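Local coordinates for protein oxalate oxidase 1 (Hordeum vulgare, PDB 2ET1) that oxidises oxalate with molecular oxygen at a manganese centre, giving carbon dioxide and the hydrogen peroxide it releases into the plant cell wall space, at residues Val56-Val61 and Ser73-Asp78; Arg92-Gly97 and Ser152-Asn157. One frame throughout, in Å; residues are numbered along the deposited sequence.

In the fold
After the N-terminal region the chain runs along strand 54-59, makes a loop, and comes back as strand 73-79. Contact 1 closes this turn of the chain at the edge of one sheet of the cupin barrel, as counted within this chain; 11 residues, none in helix or strand, lie between its segments. Contact 2 opens later. Its second segment returns after 54 residues, 30 of them in strands, so it joins strands far apart in the sequence but adjacent in the sheet. The two contacts follow in series and neither nests in the other. They meet because strand 73-79 lies beside strand 147-153. Ser73 probably hydrogen-bonds Phe153 and Ser155 across this seam. Both contacts touch the glyoxylate and a second subunit.

Contact 1: residues Val56-Val61 and Ser73-Asp78; sequences VTELDV and SMNRVD. With GLV (glyoxylic acid), chain C.
Val56 and Val77 sit side by side on the face of the sheet that carries Glu58 and Asn75, and this side looks into the cupin barrel at the glyoxylate. Val56 CG2 lies 4.3 Å from Val77 CG2. The other methyl of Val56, CG1, is anti to the backbone N (chi1 -178°) and reaches to 3.8 Å from C1 of the ligand. Val77 CG2 comes within 3.6 Å of ligand O2. Two valines thus give the ligand an apolar wall. Glu58 and Asn75 run side by side in the same direction, with the carboxylate and amide planes 66° apart. Asn75 belongs to the oxalate-binding site, and its amide group lies next to ligand O1.

Thr57, Leu59, Met74 and Arg76 occupy the opposite face. Arg76 is stretched out, and its guanidinium turns an edge to Asp78 in a side-on salt bridge. NE meets OD2 at 3.0 Å, and NH2 meets OD1 nearly in the guanidinium plane. Both oxygens use their syn lone pairs. Tyr148 adds a cation-pi contact to Arg76. Water 1 links Thr57 OG1 to Asp78 OD2, and so ties the two strands at this end.

Thr57 and Arg76 form a hydrogen-bonded antiparallel pair, with Thr57 N to Arg76 O at 2.9 Å. The bonds between Leu59 and Met74 are weak. The chemistry divides by face. That of Thr57 and Arg76 holds the Arg76-Asp78 pair. The other gives the ligand two valine methyls and Asn75, with Glu58 alongside.

Contact 2: residues Arg92-Gly97 and Ser152-Asn157; sequences RATEIG and SFNSQN. With MN (manganese (II) ion), chain B; GLV (glyoxylic acid), chain C.
Glu95 and Phe153 form a non-hydrogen-bonded antiparallel pair in the cupin barrel, and both side chains point into the metal site. The next pair, Ile96 and Ser152, carries the backbone bonds. Ile96 N reaches Ser152 O at 2.9 Å, and Ser152 N returns the bond to Ile96 O. Beyond the strands, Asn154 N makes a weak bond to Thr94 O.

Packing comes next. Glu95 CB lies 3.7 Å from Phe153 CE2, with the carboxylate and ring planes 67° apart. Phe153 CB also packs on Ala93 CB. The ring turns an edge to ligand O3, and His90 meets it edge-to-face.

The polar bonds gather at the far end. A bend at chi3 (-62°) turns the end of the Arg92 chain, and NE and NH2 both reach Asn157 O side-on. NE comes nearly straight down the carbonyl bond, whereas NH2 sits above its plane. Water 3 joins Arg92 NE, Ser155 OG and Asn157 O. Ser155 OG also accepts from Asn157 N in an ST turn and is hydrogen-bonded to Asp2. Arg92 NH1 has a salt bridge to Asp8 of a neighbouring subunit.

Metal bonds complete the contact. His88, His90 and His137 bind the manganese together with Glu95. Glu95 OE1 is 2.2 Å from the metal, as is ligand O3. Water 4, itself bound to the manganese, donates to both Glu95 OE2 and ligand O2 at 2.6 Å.

Contact 1: residues Val56-Val61 and Ser73-Asp78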
ATOM      1  N   VAL A  56      -6.158  22.048  20.846  1.00  8.19           N
ATOM      2  CA  VAL A  56      -5.788  20.711  20.357  1.00  8.95           C
ATOM      3  C   VAL A  56      -4.536  20.232  21.092  1.00  9.26           C
ATOM      4  O   VAL A  56      -3.501  20.915  21.062  1.00 10.41           O
ATOM      5  CB  VAL A  56      -5.519  20.711  18.820  1.00  8.62           C
ATOM      6  CG1 VAL A  56      -5.179  19.287  18.323  1.00  9.46           C
ATOM      7  CG2 VAL A  56      -6.698  21.299  18.043  1.00  9.94           C
ATOM      8  N   THR A  57      -4.643  19.088  21.768  1.00  8.40           N
ATOM      9  CA  THR A  57      -3.498  18.438  22.409  1.00  8.54           C
ATOM     10  C   THR A  57      -3.125  17.236  21.539  1.00  8.80           C
ATOM     11  O   THR A  57      -3.899  16.282  21.418  1.00  7.28           O
ATOM     12  CB  THR A  57      -3.816  17.991  23.865  1.00  8.45           C
ATOM     13  OG1 THR A  57      -4.244  19.119  24.648  1.00  8.49           O
ATOM     14  CG2 THR A  57      -2.589  17.390  24.535  1.00  9.28           C
ATOM     15  N   GLU A  58      -1.941  17.288  20.929  1.00  9.43           N
ATOM     16  CA  GLU A  58      -1.554  16.274  19.948  1.00 10.73           C
ATOM     17  C   GLU A  58      -0.818  15.083  20.540  1.00  9.85           C
ATOM     18  O   GLU A  58       0.014  15.238  21.441  1.00  9.99           O
ATOM     19  CB  GLU A  58      -0.686  16.892  18.855  1.00 10.83           C
ATOM     20  CG  GLU A  58      -1.430  17.855  17.942  1.00 13.26           C
ATOM     21  CD  GLU A  58      -0.578  18.361  16.800  1.00 16.68           C
ATOM     22  OE1 GLU A  58      -0.828  17.962  15.645  1.00 18.41           O
ATOM     23  OE2 GLU A  58       0.346  19.159  17.055  1.00 20.61           O
ATOM     24  N   LEU A  59      -1.120  13.891  20.024  1.00  8.91           N
ATOM     25  CA  LEU A  59      -0.336  12.692  20.340  1.00  8.55           C
ATOM     26  C   LEU A  59       0.047  11.981  19.035  1.00  7.47           C
ATOM     27  O   LEU A  59      -0.254  10.792  18.816  1.00  6.51           O
ATOM     28  CB  LEU A  59      -1.085  11.775  21.315  1.00  9.16           C
ATOM     29  CG  LEU A  59      -0.299  10.991  22.356  1.00 10.33           C
ATOM     30  CD1 LEU A  59       0.682  11.858  23.162  1.00 10.82           C
ATOM     31  CD2 LEU A  59      -1.252  10.234  23.300  1.00  9.31           C
ATOM     32  N   ASP A  60       0.688  12.757  18.157  1.00  6.31           N
ATOM     33  CA  ASP A  60       1.333  12.223  16.955  1.00  6.44           C
ATOM     34  C   ASP A  60       2.751  11.757  17.290  1.00  5.74           C
ATOM     35  O   ASP A  60       3.165  11.782  18.454  1.00  5.61           O
ATOM     36  CB  ASP A  60       1.318  13.238  15.800  1.00  6.78           C
ATOM     37  CG  ASP A  60       1.972  14.559  16.142  1.00  9.04           C
ATOM     38  OD1 ASP A  60       1.925  15.454  15.258  1.00 12.66           O
ATOM     39  OD2 ASP A  60       2.545  14.717  17.241  1.00 11.21           O
ATOM     40  N   VAL A  61       3.487  11.305  16.280  1.00  5.28           N
ATOM     41  CA  VAL A  61       4.815  10.718  16.508  1.00  5.60           C
ATOM     42  C   VAL A  61       5.805  11.696  17.182  1.00  5.79           C
ATOM     43  O   VAL A  61       6.645  11.270  17.975  1.00  6.00           O
ATOM     44  CB  VAL A  61       5.371  10.052  15.209  1.00  5.18           C
ATOM     45  CG1 VAL A  61       5.669  11.101  14.125  1.00  6.25           C
ATOM     46  CG2 VAL A  61       6.596   9.180  15.494  1.00  5.89           C
ATOM     47  N   SER A  73      -2.262   7.379  15.337  1.00  3.03           N
ATOM     48  CA  SER A  73      -2.031   8.471  16.314  1.00  3.21           C
ATOM     49  C   SER A  73      -3.382   8.938  16.875  1.00  4.25           C
ATOM     50  O   SER A  73      -4.434   8.500  16.400  1.00  3.24           O
ATOM     51  CB  SER A  73      -1.276   9.651  15.675  1.00  3.94           C
ATOM     52  OG  SER A  73      -2.061  10.317  14.695  1.00  3.49           O
ATOM     53  N   MET A  74      -3.343   9.810  17.886  1.00  5.08           N
ATOM     54  CA  MET A  74      -4.566  10.315  18.561  1.00  8.26           C
ATOM     55  C   MET A  74      -4.387  11.769  18.971  1.00  8.30           C
ATOM     56  O   MET A  74      -3.290  12.150  19.373  1.00  9.63           O
ATOM     57  CB  MET A  74      -4.792   9.545  19.864  1.00  8.43           C
ATOM     58  CG  MET A  74      -5.694   8.368  19.851  1.00 12.00           C
ATOM     59  SD  MET A  74      -5.784   7.769  21.567  1.00 15.11           S
ATOM     60  CE  MET A  74      -6.684   9.018  22.371  1.00 17.28           C
ATOM     61  N   ASN A  75      -5.463  12.560  18.942  1.00  6.92           N
ATOM     62  CA  ASN A  75      -5.460  13.911  19.552  1.00  6.94           C
ATOM     63  C   ASN A  75      -6.655  14.061  20.499  1.00  6.51           C
ATOM     64  O   ASN A  75      -7.649  13.350  20.356  1.00  6.67           O
ATOM     65  CB  ASN A  75      -5.598  15.024  18.499  1.00  7.47           C
ATOM     66  CG  ASN A  75      -4.458  15.072  17.481  1.00  9.22           C
ATOM     67  OD1 ASN A  75      -4.629  15.660  16.403  1.00 13.66           O
ATOM     68  ND2 ASN A  75      -3.315  14.490  17.804  1.00  9.00           N
ATOM     69  N   ARG A  76      -6.549  14.987  21.454  1.00  6.43           N
ATOM     70  CA  ARG A  76      -7.683  15.426  22.286  1.00  6.25           C
ATOM     71  C   ARG A  76      -8.032  16.863  21.881  1.00  6.05           C
ATOM     72  O   ARG A  76      -7.131  17.656  21.584  1.00  6.20           O
ATOM     73  CB  ARG A  76      -7.301  15.350  23.773  1.00  6.60           C
ATOM     74  CG  ARG A  76      -8.315  15.995  24.717  1.00  7.52           C
ATOM     75  CD  ARG A  76      -7.898  15.861  26.194  1.00  7.33           C
ATOM     76  NE  ARG A  76      -8.854  16.577  27.037  1.00 10.52           N
ATOM     77  CZ  ARG A  76      -9.238  16.199  28.256  1.00 13.19           C
ATOM     78  NH1 ARG A  76      -8.740  15.102  28.820  1.00 13.13           N
ATOM     79  NH2 ARG A  76     -10.126  16.932  28.914  1.00 14.03           N
ATOM     80  N   VAL A  77      -9.323  17.213  21.857  1.00  5.10           N
ATOM     81  CA  VAL A  77      -9.721  18.614  21.581  1.00  5.52           C
ATOM     82  C   VAL A  77     -10.723  19.072  22.630  1.00  5.18           C
ATOM     83  O   VAL A  77     -11.726  18.390  22.860  1.00  5.07           O
ATOM     84  CB  VAL A  77     -10.310  18.811  20.148  1.00  5.22           C
ATOM     85  CG1 VAL A  77     -10.501  20.302  19.828  1.00  6.56           C
ATOM     86  CG2 VAL A  77      -9.396  18.151  19.105  1.00  5.08           C
ATOM     87  N   ASP A  78     -10.416  20.200  23.286  1.00  5.72           N
ATOM     88  CA  ASP A  78     -11.310  20.781  24.314  1.00  6.75           C
ATOM     89  C   ASP A  78     -11.924  22.082  23.792  1.00  6.96           C
ATOM     90  O   ASP A  78     -11.254  22.825  23.071  1.00  7.16           O
ATOM     91  CB  ASP A  78     -10.538  21.046  25.616  1.00  6.85           C
ATOM     92  CG  ASP A  78     -10.077  19.773  26.290  1.00  8.58           C
ATOM     93  OD1 ASP A  78     -10.895  19.163  27.013  1.00 10.43           O
ATOM     94  OD2 ASP A  78      -8.905  19.379  26.099  1.00  9.17           O
TER
HETATM   95  C1  GLV C 203      -7.516  17.426  16.055  1.00 12.53           C
HETATM   96  O1  GLV C 203      -6.337  17.207  15.277  1.00 15.20           O
HETATM   97  C2  GLV C 203      -8.714  17.332  15.163  1.00 10.41           C
HETATM   98  O2  GLV C 203      -9.840  17.699  15.596  1.00 11.49           O
HETATM   99  O3  GLV C 203      -8.540  16.858  14.024  1.00  6.02           O
HETATM  100  O   HOH W   1      -6.870  19.766  24.319  1.00 10.11           O

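Contact 2: residues Arg92-Gly97 and Ser152-Asn157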
ATOM      1  N   ARG A  92      -3.185  13.410   5.050  1.00  3.29           N
ATOM      2  CA  ARG A  92      -2.622  12.054   5.003  1.00  3.63           C
ATOM      3  C   ARG A  92      -3.361  11.011   5.872  1.00  3.36           C
ATOM      4  O   ARG A  92      -2.793   9.949   6.184  1.00  3.25           O
ATOM      5  CB  ARG A  92      -1.102  12.079   5.320  1.00  4.31           C
ATOM      6  CG  ARG A  92      -0.283  12.903   4.312  1.00  5.27           C
ATOM      7  CD  ARG A  92       1.193  12.920   4.665  1.00  5.47           C
ATOM      8  NE  ARG A  92       1.434  13.553   5.956  1.00  5.98           N
ATOM      9  CZ  ARG A  92       1.643  14.852   6.153  1.00  4.80           C
ATOM     10  NH1 ARG A  92       1.642  15.721   5.140  1.00  4.21           N
ATOM     11  NH2 ARG A  92       1.853  15.293   7.383  1.00  6.33           N
ATOM     12  N   ALA A  93      -4.625  11.273   6.240  1.00  2.31           N
ATOM     13  CA  ALA A  93      -5.361  10.294   7.072  1.00  2.45           C
ATOM     14  C   ALA A  93      -6.873  10.467   7.094  1.00  2.34           C
ATOM     15  O   ALA A  93      -7.383  11.594   6.956  1.00  3.06           O
ATOM     16  CB  ALA A  93      -4.840  10.339   8.516  1.00  3.20           C
ATOM     17  N   THR A  94      -7.559   9.341   7.309  1.00  2.01           N
ATOM     18  CA  THR A  94      -8.945   9.308   7.824  1.00  2.41           C
ATOM     19  C   THR A  94      -8.924   9.511   9.343  1.00  2.30           C
ATOM     20  O   THR A  94      -7.991   9.070  10.020  1.00  2.96           O
ATOM     21  CB  THR A  94      -9.609   7.938   7.509  1.00  2.20           C
ATOM     22  OG1 THR A  94      -9.704   7.745   6.084  1.00  2.55           O
ATOM     23  CG2 THR A  94     -11.047   7.836   8.093  1.00  2.95           C
ATOM     24  N   GLU A  95      -9.973  10.157   9.869  1.00  2.55           N
ATOM     25  CA  GLU A  95     -10.170  10.386  11.314  1.00  3.45           C
ATOM     26  C   GLU A  95     -11.416   9.648  11.813  1.00  3.13           C
ATOM     27  O   GLU A  95     -12.435   9.579  11.107  1.00  3.62           O
ATOM     28  CB  GLU A  95     -10.342  11.894  11.561  1.00  4.02           C
ATOM     29  CG  GLU A  95     -10.643  12.300  13.014  1.00  4.34           C
ATOM     30  CD  GLU A  95     -10.835  13.802  13.168  1.00  4.85           C
ATOM     31  OE1 GLU A  95     -10.212  14.567  12.399  1.00  4.05           O
ATOM     32  OE2 GLU A  95     -11.625  14.220  14.057  1.00  4.75           O
ATOM     33  N   ILE A  96     -11.327   9.096  13.026  1.00  2.79           N
ATOM     34  CA  ILE A  96     -12.477   8.470  13.691  1.00  3.48           C
ATOM     35  C   ILE A  96     -12.539   9.005  15.124  1.00  3.70           C
ATOM     36  O   ILE A  96     -11.562   8.910  15.877  1.00  3.65           O
ATOM     37  CB  ILE A  96     -12.419   6.910  13.590  1.00  3.10           C
ATOM     38  CG1 ILE A  96     -13.717   6.264  14.069  1.00  3.40           C
ATOM     39  CG2 ILE A  96     -11.171   6.317  14.304  1.00  4.26           C
ATOM     40  CD1 ILE A  96     -13.884   4.801  13.564  1.00  4.48           C
ATOM     41  N   GLY A  97     -13.676   9.598  15.493  1.00  3.35           N
ATOM     42  CA  GLY A  97     -13.746  10.320  16.774  1.00  4.89           C
ATOM     43  C   GLY A  97     -14.903   9.949  17.687  1.00  5.26           C
ATOM     44  O   GLY A  97     -15.926   9.419  17.240  1.00  4.98           O
ATOM     45  N   SER A 152      -8.902   9.572  16.667  1.00  4.07           N
ATOM     46  CA  SER A 152      -7.784   8.720  16.248  1.00  3.56           C
ATOM     47  C   SER A 152      -7.624   8.813  14.726  1.00  3.74           C
ATOM     48  O   SER A 152      -8.589   9.138  14.017  1.00  3.58           O
ATOM     49  CB  SER A 152      -8.049   7.262  16.655  1.00  4.61           C
ATOM     50  OG  SER A 152      -8.167   7.134  18.072  1.00  5.92           O
ATOM     51  N   PHE A 153      -6.424   8.506  14.235  1.00  2.58           N
ATOM     52  CA  PHE A 153      -6.109   8.616  12.800  1.00  3.01           C
ATOM     53  C   PHE A 153      -5.405   7.365  12.305  1.00  2.22           C
ATOM     54  O   PHE A 153      -4.650   6.745  13.065  1.00  3.27           O
ATOM     55  CB  PHE A 153      -5.168   9.806  12.529  1.00  3.35           C
ATOM     56  CG  PHE A 153      -5.688  11.136  13.026  1.00  3.42           C
ATOM     57  CD1 PHE A 153      -5.348  11.595  14.302  1.00  3.58           C
ATOM     58  CD2 PHE A 153      -6.487  11.938  12.206  1.00  3.71           C
ATOM     59  CE1 PHE A 153      -5.836  12.824  14.775  1.00  2.58           C
ATOM     60  CE2 PHE A 153      -6.996  13.169  12.664  1.00  2.58           C
ATOM     61  CZ  PHE A 153      -6.655  13.615  13.955  1.00  2.47           C
ATOM     62  N   ASN A 154      -5.601   7.012  11.032  1.00  2.04           N
ATOM     63  CA  ASN A 154      -4.752   5.965  10.414  1.00  2.00           C
ATOM     64  C   ASN A 154      -3.427   6.489   9.834  1.00  2.11           C
ATOM     65  O   ASN A 154      -2.994   6.058   8.768  1.00  2.35           O
ATOM     66  CB  ASN A 154      -5.516   5.067   9.407  1.00  2.25           C
ATOM     67  CG  ASN A 154      -5.947   5.791   8.136  1.00  2.04           C
ATOM     68  OD1 ASN A 154      -6.253   5.123   7.121  1.00  6.66           O
ATOM     69  ND2 ASN A 154      -5.986   7.108   8.163  1.00  2.00           N
ATOM     70  N   SER A 155      -2.799   7.426  10.559  1.00  2.52           N
ATOM     71  CA  SER A 155      -1.425   7.866  10.271  1.00  2.76           C
ATOM     72  C   SER A 155      -0.724   8.271  11.572  1.00  2.09           C
ATOM     73  O   SER A 155      -1.369   8.767  12.507  1.00  2.45           O
ATOM     74  CB  SER A 155      -1.402   9.065   9.315  1.00  3.23           C
ATOM     75  OG  SER A 155      -0.047   9.506   9.100  1.00  3.20           O
ATOM     76  N   GLN A 156       0.596   8.069  11.617  1.00  2.00           N
ATOM     77  CA  GLN A 156       1.424   8.602  12.724  1.00  2.00           C
ATOM     78  C   GLN A 156       1.587  10.127  12.657  1.00  2.25           C
ATOM     79  O   GLN A 156       2.059  10.740  13.620  1.00  2.85           O
ATOM     80  CB  GLN A 156       2.819   7.954  12.714  1.00  2.00           C
ATOM     81  CG  GLN A 156       3.736   8.420  11.556  1.00  2.32           C
ATOM     82  CD  GLN A 156       5.083   7.713  11.554  1.00  2.47           C
ATOM     83  OE1 GLN A 156       5.153   6.497  11.717  1.00  2.98           O
ATOM     84  NE2 GLN A 156       6.167   8.485  11.391  1.00  3.55           N
ATOM     85  N   ASN A 157       1.251  10.731  11.513  1.00  2.00           N
ATOM     86  CA  ASN A 157       1.441  12.176  11.301  1.00  2.21           C
ATOM     87  C   ASN A 157       0.437  12.655  10.241  1.00  2.38           C
ATOM     88  O   ASN A 157       0.818  12.905   9.089  1.00  2.42           O
ATOM     89  CB  ASN A 157       2.900  12.439  10.856  1.00  2.71           C
ATOM     90  CG  ASN A 157       3.280  13.920  10.848  1.00  4.40           C
ATOM     91  OD1 ASN A 157       4.071  14.368   9.993  1.00  8.01           O
ATOM     92  ND2 ASN A 157       2.778  14.672  11.817  1.00  4.71           N
TER
HETATM   93 MN    MN B 202      -9.970  16.717  12.286  1.00  3.33          MN
HETATM   94  C1  GLV C 203      -7.516  17.426  16.055  1.00 12.53           C
HETATM   95  O1  GLV C 203      -6.337  17.207  15.277  1.00 15.20           O
HETATM   96  C2  GLV C 203      -8.714  17.332  15.163  1.00 10.41           C
HETATM   97  O2  GLV C 203      -9.840  17.699  15.596  1.00 11.49           O
HETATM   98  O3  GLV C 203      -8.540  16.858  14.024  1.00  6.02           O
HETATM   99  O   HOH W   2      -2.366   7.180   6.263  1.00  5.25           O
HETATM  100  O   HOH W   3       1.603  10.990   7.186  1.00 11.10           O
HETATM  101  O   HOH W   4     -11.616  16.852  13.834  1.00  4.95           O